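Long-range contacts in Pex protein (Anabaena sp. PCC 7120, PDB 2DQL), which is associated with the cyanobacterial circadian clock and, as a PadR-like protein with a winged-helix fold, probably binds DNA as a transcriptional regulator: residues Ile27-Leu32 with Asp101-Trp106; Glu40-Leu45 with Leu54-Leu59; Thr73-Lys78 with Arg86-Val91. One frame throughout, in Å; residues are numbered along the deposited sequence.

Contact 1: Ile27-Leu32 with Asp101-Trp106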
loop_
_atom_site.group_PDB
_atom_site.type_symbol
_atom_site.label_atom_id
_atom_site.label_comp_id
_atom_site.label_asym_id
_atom_site.label_seq_id
_atom_site.Cartn_x
_atom_site.Cartn_y
_atom_site.Cartn_z
ATOM N N ILE A 27 -13.694 -3.587 10.245
ATOM C CA ILE A 27 -14.006 -3.538 11.664
ATOM C C ILE A 27 -15.515 -3.604 11.907
ATOM O O ILE A 27 -15.967 -4.343 12.778
ATOM C CB ILE A 27 -13.388 -2.281 12.317
ATOM C CG1 ILE A 27 -11.865 -2.442 12.333
ATOM C CG2 ILE A 27 -13.922 -2.093 13.755
ATOM C CD1 ILE A 27 -11.097 -1.178 12.644
ATOM N N LEU A 28 -16.294 -2.849 11.137
ATOM C CA LEU A 28 -17.748 -2.883 11.311
ATOM C C LEU A 28 -18.297 -4.263 10.969
ATOM O O LEU A 28 -19.236 -4.740 11.607
ATOM C CB LEU A 28 -18.420 -1.814 10.454
ATOM C CG LEU A 28 -18.208 -0.391 10.970
ATOM C CD1 LEU A 28 -18.766 0.606 9.969
ATOM C CD2 LEU A 28 -18.889 -0.237 12.324
ATOM N N TYR A 29 -17.716 -4.901 9.953
ATOM C CA TYR A 29 -18.121 -6.248 9.564
ATOM C C TYR A 29 -17.987 -7.191 10.768
ATOM O O TYR A 29 -18.888 -7.990 11.058
ATOM C CB TYR A 29 -17.231 -6.739 8.419
ATOM C CG TYR A 29 -17.271 -8.236 8.199
ATOM C CD1 TYR A 29 -18.373 -8.846 7.610
ATOM C CD2 TYR A 29 -16.204 -9.040 8.595
ATOM C CE1 TYR A 29 -18.414 -10.229 7.419
ATOM C CE2 TYR A 29 -16.233 -10.421 8.409
ATOM C CZ TYR A 29 -17.342 -11.004 7.822
ATOM O OH TYR A 29 -17.374 -12.370 7.641
ATOM N N VAL A 30 -16.861 -7.097 11.470
ATOM C CA VAL A 30 -16.632 -7.947 12.635
ATOM C C VAL A 30 -17.542 -7.573 13.800
ATOM O O VAL A 30 -18.144 -8.448 14.418
ATOM C CB VAL A 30 -15.169 -7.865 13.136
ATOM C CG1 VAL A 30 -15.014 -8.658 14.439
ATOM C CG2 VAL A 30 -14.218 -8.416 12.079
ATOM N N LEU A 31 -17.635 -6.278 14.101
ATOM C CA LEU A 31 -18.459 -5.824 15.222
ATOM C C LEU A 31 -19.939 -6.169 15.069
ATOM O O LEU A 31 -20.653 -6.329 16.066
ATOM C CB LEU A 31 -18.274 -4.315 15.440
ATOM C CG LEU A 31 -16.864 -3.901 15.891
ATOM C CD1 LEU A 31 -16.847 -2.410 16.241
ATOM C CD2 LEU A 31 -16.433 -4.720 17.110
ATOM N N LEU A 32 -20.405 -6.288 13.830
ATOM C CA LEU A 32 -21.804 -6.646 13.593
ATOM C C LEU A 32 -22.057 -8.083 14.052
ATOM O O LEU A 32 -23.198 -8.468 14.322
ATOM C CB LEU A 32 -22.155 -6.491 12.108
ATOM C CG LEU A 32 -22.351 -5.031 11.678
ATOM C CD1 LEU A 32 -22.359 -4.923 10.162
ATOM C CD2 LEU A 32 -23.660 -4.509 12.270
ATOM N N ASP A 101 -24.126 -1.608 5.517
ATOM C CA ASP A 101 -23.813 -1.155 4.162
ATOM C C ASP A 101 -22.297 -1.116 3.976
ATOM O O ASP A 101 -21.770 -1.536 2.941
ATOM C CB ASP A 101 -24.390 0.241 3.891
ATOM C CG ASP A 101 -25.909 0.246 3.807
ATOM O OD1 ASP A 101 -26.492 -0.737 3.303
ATOM O OD2 ASP A 101 -26.525 1.247 4.235
ATOM N N LEU A 102 -21.593 -0.609 4.986
ATOM C CA LEU A 102 -20.140 -0.529 4.918
ATOM C C LEU A 102 -19.522 -1.919 4.982
ATOM O O LEU A 102 -18.501 -2.186 4.345
ATOM C CB LEU A 102 -19.610 0.348 6.058
ATOM C CG LEU A 102 -20.036 1.817 5.963
ATOM C CD1 LEU A 102 -19.513 2.583 7.154
ATOM C CD2 LEU A 102 -19.498 2.419 4.668
ATOM N N ALA A 103 -20.142 -2.808 5.749
ATOM C CA ALA A 103 -19.640 -4.170 5.869
ATOM C C ALA A 103 -19.703 -4.860 4.507
ATOM O O ALA A 103 -18.825 -5.649 4.159
ATOM C CB ALA A 103 -20.464 -4.945 6.893
ATOM N N ARG A 104 -20.747 -4.558 3.741
ATOM C CA ARG A 104 -20.903 -5.150 2.419
ATOM C C ARG A 104 -19.756 -4.716 1.511
ATOM O O ARG A 104 -19.306 -5.484 0.665
ATOM C CB ARG A 104 -22.249 -4.751 1.801
ATOM C CG ARG A 104 -23.424 -5.608 2.274
ATOM C CD ARG A 104 -24.695 -5.304 1.477
ATOM N NE ARG A 104 -25.466 -4.194 2.033
ATOM C CZ ARG A 104 -26.237 -4.288 3.113
ATOM N NH1 ARG A 104 -26.343 -5.442 3.759
ATOM N NH2 ARG A 104 -26.904 -3.227 3.549
ATOM N N LEU A 105 -19.282 -3.487 1.691
ATOM C CA LEU A 105 -18.165 -2.997 0.885
ATOM C C LEU A 105 -16.929 -3.847 1.170
ATOM O O LEU A 105 -16.158 -4.165 0.263
ATOM C CB LEU A 105 -17.881 -1.523 1.193
ATOM C CG LEU A 105 -18.999 -0.537 0.839
ATOM C CD1 LEU A 105 -18.559 0.892 1.160
ATOM C CD2 LEU A 105 -19.347 -0.673 -0.647
ATOM N N TRP A 106 -16.746 -4.220 2.432
ATOM C CA TRP A 106 -15.614 -5.051 2.820
ATOM C C TRP A 106 -15.740 -6.432 2.189
ATOM O O TRP A 106 -14.802 -6.929 1.569
ATOM C CB TRP A 106 -15.543 -5.187 4.346
ATOM C CG TRP A 106 -14.736 -6.373 4.803
ATOM C CD1 TRP A 106 -15.213 -7.516 5.379
ATOM C CD2 TRP A 106 -13.319 -6.549 4.672
ATOM N NE1 TRP A 106 -14.181 -8.396 5.614
ATOM C CE2 TRP A 106 -13.009 -7.827 5.189
ATOM C CE3 TRP A 106 -12.284 -5.751 4.166
ATOM C CZ2 TRP A 106 -11.702 -8.328 5.214
ATOM C CZ3 TRP A 106 -10.985 -6.248 4.192
ATOM C CH2 TRP A 106 -10.707 -7.526 4.714
#
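L28, Y29 and L32 of helix 20-31 meet L102, A103 and W106 of helix 96-112, joining the first helix of the winged-helix fold to the C-terminal helix. The short segments cross at -114°, with their axes 8.2 Å apart at closest approach. Along the second segment the first to touch is L102, whose CD1 comes within 3.5 Å of L28 CD1; these two leucines meet methyl to methyl, and Y7 of the second subunit also packs on L102. One residue on, the small side chain of A103 is consistent with the close approach, the CA atoms of Y29 and A103 being 4.5 Å apart. Its CB lies 3.8 Å from Y29 CA, near the plane of the tyrosine ring at the ring's edge, and L32 CD1 reaches the same methyl at 3.8 Å. W106, a turn further, comes over one face of Y29. The tyrosine ring is carried there because its CG stands opposite the backbone N (chi1 163°), which turns the ring toward the C-terminal end of this segment of helix 96-112. The two aromatic planes lie at 44°, an inclined pairing that is neither stack nor T-shape, while Y26 also meets the indole, its ring steeply inclined to it, and L45 packs at its six-membered ring. Replacing Y29 by an alanine would probably leave the pyrrole side of W106 without its aromatic neighbour and open a gap next to it. What touches is the corner of the indole: W106 CD1 stands 3.6 Å from Y29 CG, and W106 NE1 3.7 Å from Y29 CD2.

Contact 2: Glu40-Leu45 with Leu54-Leu59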
loop_
_atom_site.group_PDB
_atom_site.type_symbol
_atom_site.label_atom_id
_atom_site.label_comp_id
_atom_site.label_asym_id
_atom_site.label_seq_id
_atom_site.Cartn_x
_atom_site.Cartn_y
_atom_site.Cartn_z
ATOM N N GLU A 40 -7.880 -8.594 18.950
ATOM C CA GLU A 40 -8.643 -9.623 18.253
ATOM C C GLU A 40 -8.949 -9.198 16.824
ATOM O O GLU A 40 -8.896 -10.011 15.898
ATOM C CB GLU A 40 -9.952 -9.910 18.990
ATOM C CG GLU A 40 -10.753 -11.051 18.387
ATOM C CD GLU A 40 -11.978 -11.397 19.207
ATOM O OE1 GLU A 40 -12.914 -10.572 19.264
ATOM O OE2 GLU A 40 -12.000 -12.495 19.802
ATOM N N LEU A 41 -9.276 -7.921 16.642
ATOM C CA LEU A 41 -9.578 -7.415 15.311
ATOM C C LEU A 41 -8.384 -7.656 14.393
ATOM O O LEU A 41 -8.549 -8.053 13.245
ATOM C CB LEU A 41 -9.913 -5.920 15.371
ATOM C CG LEU A 41 -11.300 -5.652 15.969
ATOM C CD1 LEU A 41 -11.449 -4.191 16.367
ATOM C CD2 LEU A 41 -12.365 -6.056 14.941
ATOM N N ILE A 42 -7.184 -7.431 14.913
ATOM C CA ILE A 42 -5.972 -7.629 14.128
ATOM C C ILE A 42 -5.715 -9.104 13.863
ATOM O O ILE A 42 -5.511 -9.507 12.718
ATOM C CB ILE A 42 -4.738 -7.023 14.834
ATOM C CG1 ILE A 42 -4.868 -5.499 14.872
ATOM C CG2 ILE A 42 -3.452 -7.436 14.101
ATOM C CD1 ILE A 42 -3.761 -4.795 15.641
ATOM N N GLN A 43 -5.745 -9.912 14.918
ATOM C CA GLN A 43 -5.489 -11.339 14.773
ATOM C C GLN A 43 -6.522 -12.052 13.904
ATOM O O GLN A 43 -6.168 -12.882 13.066
ATOM C CB GLN A 43 -5.426 -12.007 16.150
ATOM C CG GLN A 43 -4.936 -13.444 16.100
ATOM C CD GLN A 43 -3.582 -13.567 15.418
ATOM O OE1 GLN A 43 -2.607 -12.929 15.824
ATOM N NE2 GLN A 43 -3.517 -14.388 14.374
ATOM N N GLN A 44 -7.794 -11.721 14.098
ATOM C CA GLN A 44 -8.869 -12.344 13.338
ATOM C C GLN A 44 -8.731 -12.110 11.837
ATOM O O GLN A 44 -9.083 -12.973 11.034
ATOM C CB GLN A 44 -10.226 -11.818 13.817
ATOM C CG GLN A 44 -11.414 -12.587 13.262
ATOM C CD GLN A 44 -12.737 -12.134 13.855
ATOM O OE1 GLN A 44 -12.863 -11.978 15.069
ATOM N NE2 GLN A 44 -13.733 -11.937 13.001
ATOM N N LEU A 45 -8.226 -10.941 11.459
ATOM C CA LEU A 45 -8.059 -10.625 10.045
ATOM C C LEU A 45 -7.056 -11.577 9.407
ATOM O O LEU A 45 -7.324 -12.154 8.350
ATOM C CB LEU A 45 -7.576 -9.182 9.870
ATOM C CG LEU A 45 -7.285 -8.757 8.426
ATOM C CD1 LEU A 45 -8.556 -8.849 7.589
ATOM C CD2 LEU A 45 -6.737 -7.343 8.412
ATOM N N LEU A 54 -3.511 -5.955 9.374
ATOM C CA LEU A 54 -4.026 -4.693 9.880
ATOM C C LEU A 54 -3.010 -4.186 10.889
ATOM O O LEU A 54 -2.742 -4.852 11.891
ATOM C CB LEU A 54 -5.386 -4.882 10.563
ATOM C CG LEU A 54 -5.957 -3.623 11.233
ATOM C CD1 LEU A 54 -6.091 -2.485 10.228
ATOM C CD2 LEU A 54 -7.314 -3.954 11.848
ATOM N N SER A 55 -2.435 -3.021 10.613
ATOM C CA SER A 55 -1.441 -2.440 11.501
ATOM C C SER A 55 -2.121 -1.804 12.698
ATOM O O SER A 55 -3.301 -1.453 12.655
ATOM C CB SER A 55 -0.619 -1.368 10.777
ATOM O OG SER A 55 -1.360 -0.172 10.621
ATOM N N ASP A 56 -1.357 -1.654 13.767
ATOM C CA ASP A 56 -1.861 -1.048 14.979
ATOM C C ASP A 56 -2.251 0.403 14.679
ATOM O O ASP A 56 -3.257 0.902 15.178
ATOM C CB ASP A 56 -0.770 -1.119 16.049
ATOM C CG ASP A 56 -1.249 -0.669 17.396
ATOM O OD1 ASP A 56 -0.779 0.390 17.858
ATOM O OD2 ASP A 56 -2.095 -1.374 17.988
ATOM N N THR A 57 -1.460 1.069 13.838
ATOM C CA THR A 57 -1.719 2.459 13.471
ATOM C C THR A 57 -3.019 2.631 12.682
ATOM O O THR A 57 -3.800 3.537 12.956
ATOM C CB THR A 57 -0.535 3.045 12.652
ATOM O OG1 THR A 57 0.620 3.138 13.496
ATOM C CG2 THR A 57 -0.871 4.433 12.116
ATOM N N VAL A 58 -3.262 1.768 11.702
ATOM C CA VAL A 58 -4.491 1.886 10.932
ATOM C C VAL A 58 -5.687 1.466 11.788
ATOM O O VAL A 58 -6.760 2.052 11.686
ATOM C CB VAL A 58 -4.436 1.038 9.643
ATOM C CG1 VAL A 58 -5.784 1.090 8.922
ATOM C CG2 VAL A 58 -3.331 1.579 8.731
ATOM N N LEU A 59 -5.497 0.457 12.633
ATOM C CA LEU A 59 -6.572 0.006 13.519
ATOM C C LEU A 59 -7.105 1.177 14.332
ATOM O O LEU A 59 -8.308 1.440 14.351
ATOM C CB LEU A 59 -6.066 -1.077 14.485
ATOM C CG LEU A 59 -6.968 -1.371 15.698
ATOM C CD1 LEU A 59 -8.326 -1.880 15.215
ATOM C CD2 LEU A 59 -6.301 -2.394 16.614
HETATM O O HOH W 1 -3.521 -8.513 10.808
#
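I42 holds CG1 opposite its carbonyl carbon (chi1 -67°) and runs straight on to CD1, while L59 turns CG opposite its backbone N (chi1 164°); the two torsions bring I42 CD1 to 3.6 Å from L59 CD2, the side chains crossing at about a right angle. The helices they belong to, 38-48 and 56-68, form a helix-turn-helix, in which the second would be the recognition helix, as in related winged-helix proteins. Deeper in, L41 CD1 meets L59 CD1 at 4.1 Å, and V30 of helix 20-31 packs on L41 as well. At the other end L45 lays CD2 against L54 CB, 3.5 Å away, again nearly perpendicular. The other branch of I42, CG2, lies 3.5 Å from the carbonyl oxygen L54 O, just ahead of the second helix. S55, just before that helix, is its N-cap: S55 OG accepts from V58 N at 2.9 Å along a nearly straight bond (165°), which ties down an amide of the first turn. No direct hydrogen bond links the two segments. Instead one water donates to I42 O and accepts from L54 N, 2.9 Å from each, and so bridges a helix carbonyl and a loop amide. The chemistry is thus almost wholly apolar, and how the two helices sit against each other probably depends largely on how their branched side chains fit, with a single water as the polar link.

Contact 3: Thr73-Lys78 with Arg86-Val91. With PO4 (phosphate ion), chain C.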
loop_
_atom_site.group_PDB
_atom_site.type_symbol
_atom_site.label_atom_id
_atom_site.label_comp_id
_atom_site.label_asym_id
_atom_site.label_seq_id
_atom_site.Cartn_x
_atom_site.Cartn_y
_atom_site.Cartn_z
ATOM N N THR A 73 -19.381 2.107 20.265
ATOM C CA THR A 73 -19.266 2.499 21.661
ATOM C C THR A 73 -18.173 1.636 22.271
ATOM O O THR A 73 -18.010 0.475 21.905
ATOM C CB THR A 73 -20.573 2.246 22.456
ATOM O OG1 THR A 73 -20.918 0.859 22.378
ATOM C CG2 THR A 73 -21.717 3.072 21.897
ATOM N N GLY A 74 -17.414 2.210 23.190
ATOM C CA GLY A 74 -16.370 1.445 23.835
ATOM C C GLY A 74 -16.633 1.386 25.324
ATOM O O GLY A 74 -17.271 2.282 25.872
ATOM N N TYR A 75 -16.164 0.326 25.971
ATOM C CA TYR A 75 -16.332 0.176 27.410
ATOM C C TYR A 75 -15.267 -0.776 27.942
ATOM O O TYR A 75 -14.670 -1.536 27.180
ATOM C CB TYR A 75 -17.742 -0.339 27.738
ATOM C CG TYR A 75 -17.937 -1.828 27.569
ATOM C CD1 TYR A 75 -17.700 -2.704 28.628
ATOM C CD2 TYR A 75 -18.354 -2.363 26.354
ATOM C CE1 TYR A 75 -17.876 -4.075 28.484
ATOM C CE2 TYR A 75 -18.532 -3.738 26.196
ATOM C CZ TYR A 75 -18.291 -4.585 27.266
ATOM O OH TYR A 75 -18.457 -5.942 27.124
ATOM N N TRP A 76 -15.017 -0.719 29.248
ATOM C CA TRP A 76 -14.017 -1.578 29.868
ATOM C C TRP A 76 -14.609 -2.868 30.397
ATOM O O TRP A 76 -15.620 -2.855 31.099
ATOM C CB TRP A 76 -13.323 -0.847 31.019
ATOM C CG TRP A 76 -12.418 0.235 30.571
ATOM C CD1 TRP A 76 -12.650 1.578 30.629
ATOM C CD2 TRP A 76 -11.128 0.072 29.977
ATOM N NE1 TRP A 76 -11.582 2.264 30.105
ATOM C CE2 TRP A 76 -10.634 1.364 29.697
ATOM C CE3 TRP A 76 -10.341 -1.042 29.649
ATOM C CZ2 TRP A 76 -9.380 1.576 29.107
ATOM C CZ3 TRP A 76 -9.096 -0.834 29.064
ATOM C CH2 TRP A 76 -8.629 0.467 28.797
ATOM N N LYS A 77 -13.962 -3.981 30.073
ATOM C CA LYS A 77 -14.431 -5.283 30.517
ATOM C C LYS A 77 -13.387 -5.976 31.384
ATOM O O LYS A 77 -12.209 -6.027 31.034
ATOM C CB LYS A 77 -14.760 -6.153 29.303
ATOM C CG LYS A 77 -15.330 -7.514 29.646
ATOM C CD LYS A 77 -15.680 -8.287 28.385
ATOM C CE LYS A 77 -16.355 -9.610 28.715
ATOM N NZ LYS A 77 -16.659 -10.394 27.484
ATOM N N LYS A 78 -13.822 -6.497 32.528
ATOM C CA LYS A 78 -12.912 -7.205 33.417
ATOM C C LYS A 78 -12.938 -8.680 33.033
ATOM O O LYS A 78 -14.007 -9.285 32.940
ATOM C CB LYS A 78 -13.343 -7.038 34.879
ATOM C CG LYS A 78 -12.402 -7.707 35.881
ATOM C CD LYS A 78 -10.973 -7.196 35.723
ATOM C CE LYS A 78 -10.030 -7.830 36.736
ATOM N NZ LYS A 78 -10.369 -7.436 38.132
ATOM N N ARG A 86 -9.997 -5.176 29.676
ATOM C CA ARG A 86 -9.947 -5.180 28.222
ATOM C C ARG A 86 -10.920 -4.151 27.649
ATOM O O ARG A 86 -12.066 -4.069 28.076
ATOM C CB ARG A 86 -10.291 -6.590 27.726
ATOM C CG ARG A 86 -10.451 -6.745 26.230
ATOM C CD ARG A 86 -10.653 -8.215 25.879
ATOM N NE ARG A 86 -9.395 -8.954 25.905
ATOM C CZ ARG A 86 -9.302 -10.279 25.832
ATOM N NH1 ARG A 86 -10.398 -11.021 25.737
ATOM N NH2 ARG A 86 -8.109 -10.861 25.840
ATOM N N ARG A 87 -10.460 -3.357 26.687
ATOM C CA ARG A 87 -11.318 -2.351 26.071
ATOM C C ARG A 87 -12.110 -2.999 24.932
ATOM O O ARG A 87 -11.533 -3.419 23.927
ATOM C CB ARG A 87 -10.474 -1.197 25.532
ATOM C CG ARG A 87 -11.274 0.015 25.069
ATOM C CD ARG A 87 -11.955 0.707 26.239
ATOM N NE ARG A 87 -12.638 1.938 25.845
ATOM C CZ ARG A 87 -13.480 2.601 26.633
ATOM N NH1 ARG A 87 -13.743 2.152 27.850
ATOM N NH2 ARG A 87 -14.065 3.711 26.208
ATOM N N MET A 88 -13.427 -3.071 25.102
ATOM C CA MET A 88 -14.313 -3.681 24.114
ATOM C C MET A 88 -15.076 -2.651 23.293
ATOM O O MET A 88 -15.359 -1.552 23.762
ATOM C CB MET A 88 -15.324 -4.583 24.818
ATOM C CG MET A 88 -14.715 -5.653 25.713
ATOM S SD MET A 88 -13.800 -6.912 24.809
ATOM C CE MET A 88 -15.062 -7.536 23.726
ATOM N N TYR A 89 -15.427 -3.026 22.068
ATOM C CA TYR A 89 -16.166 -2.146 21.174
ATOM C C TYR A 89 -17.418 -2.843 20.658
ATOM O O TYR A 89 -17.410 -4.050 20.440
ATOM C CB TYR A 89 -15.294 -1.757 19.977
ATOM C CG TYR A 89 -14.050 -0.996 20.365
ATOM C CD1 TYR A 89 -14.106 0.368 20.638
ATOM C CD2 TYR A 89 -12.825 -1.651 20.506
ATOM C CE1 TYR A 89 -12.964 1.067 21.050
ATOM C CE2 TYR A 89 -11.679 -0.961 20.919
ATOM C CZ TYR A 89 -11.760 0.396 21.189
ATOM O OH TYR A 89 -10.638 1.075 21.622
ATOM N N GLN A 90 -18.482 -2.068 20.460
ATOM C CA GLN A 90 -19.749 -2.588 19.936
ATOM C C GLN A 90 -20.282 -1.576 18.941
ATOM O O GLN A 90 -20.051 -0.385 19.088
ATOM C CB GLN A 90 -20.803 -2.733 21.037
ATOM C CG GLN A 90 -20.481 -3.703 22.136
ATOM C CD GLN A 90 -21.695 -3.986 23.012
ATOM O OE1 GLN A 90 -22.609 -3.161 23.124
ATOM N NE2 GLN A 90 -21.700 -5.147 23.646
ATOM N N VAL A 91 -21.003 -2.034 17.927
ATOM C CA VAL A 91 -21.566 -1.086 16.978
ATOM C C VAL A 91 -22.667 -0.327 17.715
ATOM O O VAL A 91 -23.380 -0.910 18.531
ATOM C CB VAL A 91 -22.207 -1.793 15.771
ATOM C CG1 VAL A 91 -22.787 -0.762 14.822
ATOM C CG2 VAL A 91 -21.186 -2.645 15.063
HETATM P P PO4 C . -6.052 -6.846 25.223
HETATM O O1 PO4 C . -5.681 -7.708 24.073
HETATM O O2 PO4 C . -6.840 -7.646 26.194
HETATM O O3 PO4 C . -4.837 -6.334 25.897
HETATM O O4 PO4 C . -6.871 -5.691 24.752
HETATM O O HOH W 2 -23.273 -0.116 21.361
#
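R87 lies across W76 on one face of a two-stranded antiparallel sheet. Its CD sits over the six-membered ring, while the guanidinium, brought round by a bend at chi2 (67°), stands in a cation-pi contact above the five-membered ring of W76, R87 CZ 4.3 Å from its centroid. The planes are inclined at 48°, and R87 NH1 comes to 3.0 Å from W76 CD1. The guanidinium's face lies over the G74-Y75 peptide, where a beta carbon on G74 would press tightly against R87 NH2. On the other face M88 CB packs over the ring of Y75, 3.6 Å from CE2, and M88 CG touches K77 CB. Between the two faces run six backbone hydrogen bonds, paired at T73 with Q90, Y75 with M88 and K77 with R86; the shortest is R86 N to K77 O, 2.7 Å. Further out, on the M88 face, E35 takes hydrogen bonds from Y75 OH and Q90 NE2. R86 NE points in the plane of its guanidinium at a phosphate O2, 2.9 Å away and almost straight (173°). T39 and R82 bind the same ion, which probably came from the crystallisation liquor; its place is consistent with a site for a DNA backbone phosphate. Y89 turns to helix 56-68, packing on Y60 and I63. A twisted hairpin rich in basic residues, following the presumed recognition helix, is the wing of the winged-helix fold.

How the contacts relate
Contacts 1 and 2 are buried and contact 3 is at the surface, and their chemistry follows that placing. The first two rely on aliphatic and aromatic packing between helices, without a direct hydrogen bond across either pair of segments; the third is a ladder of backbone bonds dressed with cationic and aromatic side chains. Helix 20-31 is common ground: V30 packs on Q44, and I27 on L59, linking contact 1 to contact 2, while L31 meets V91 and Y89 O of contact 3. Contacts 2 and 3 do not touch, although helix 56-68 leads into strand 72-77. Both are nested within the chain loop that contact 1 closes.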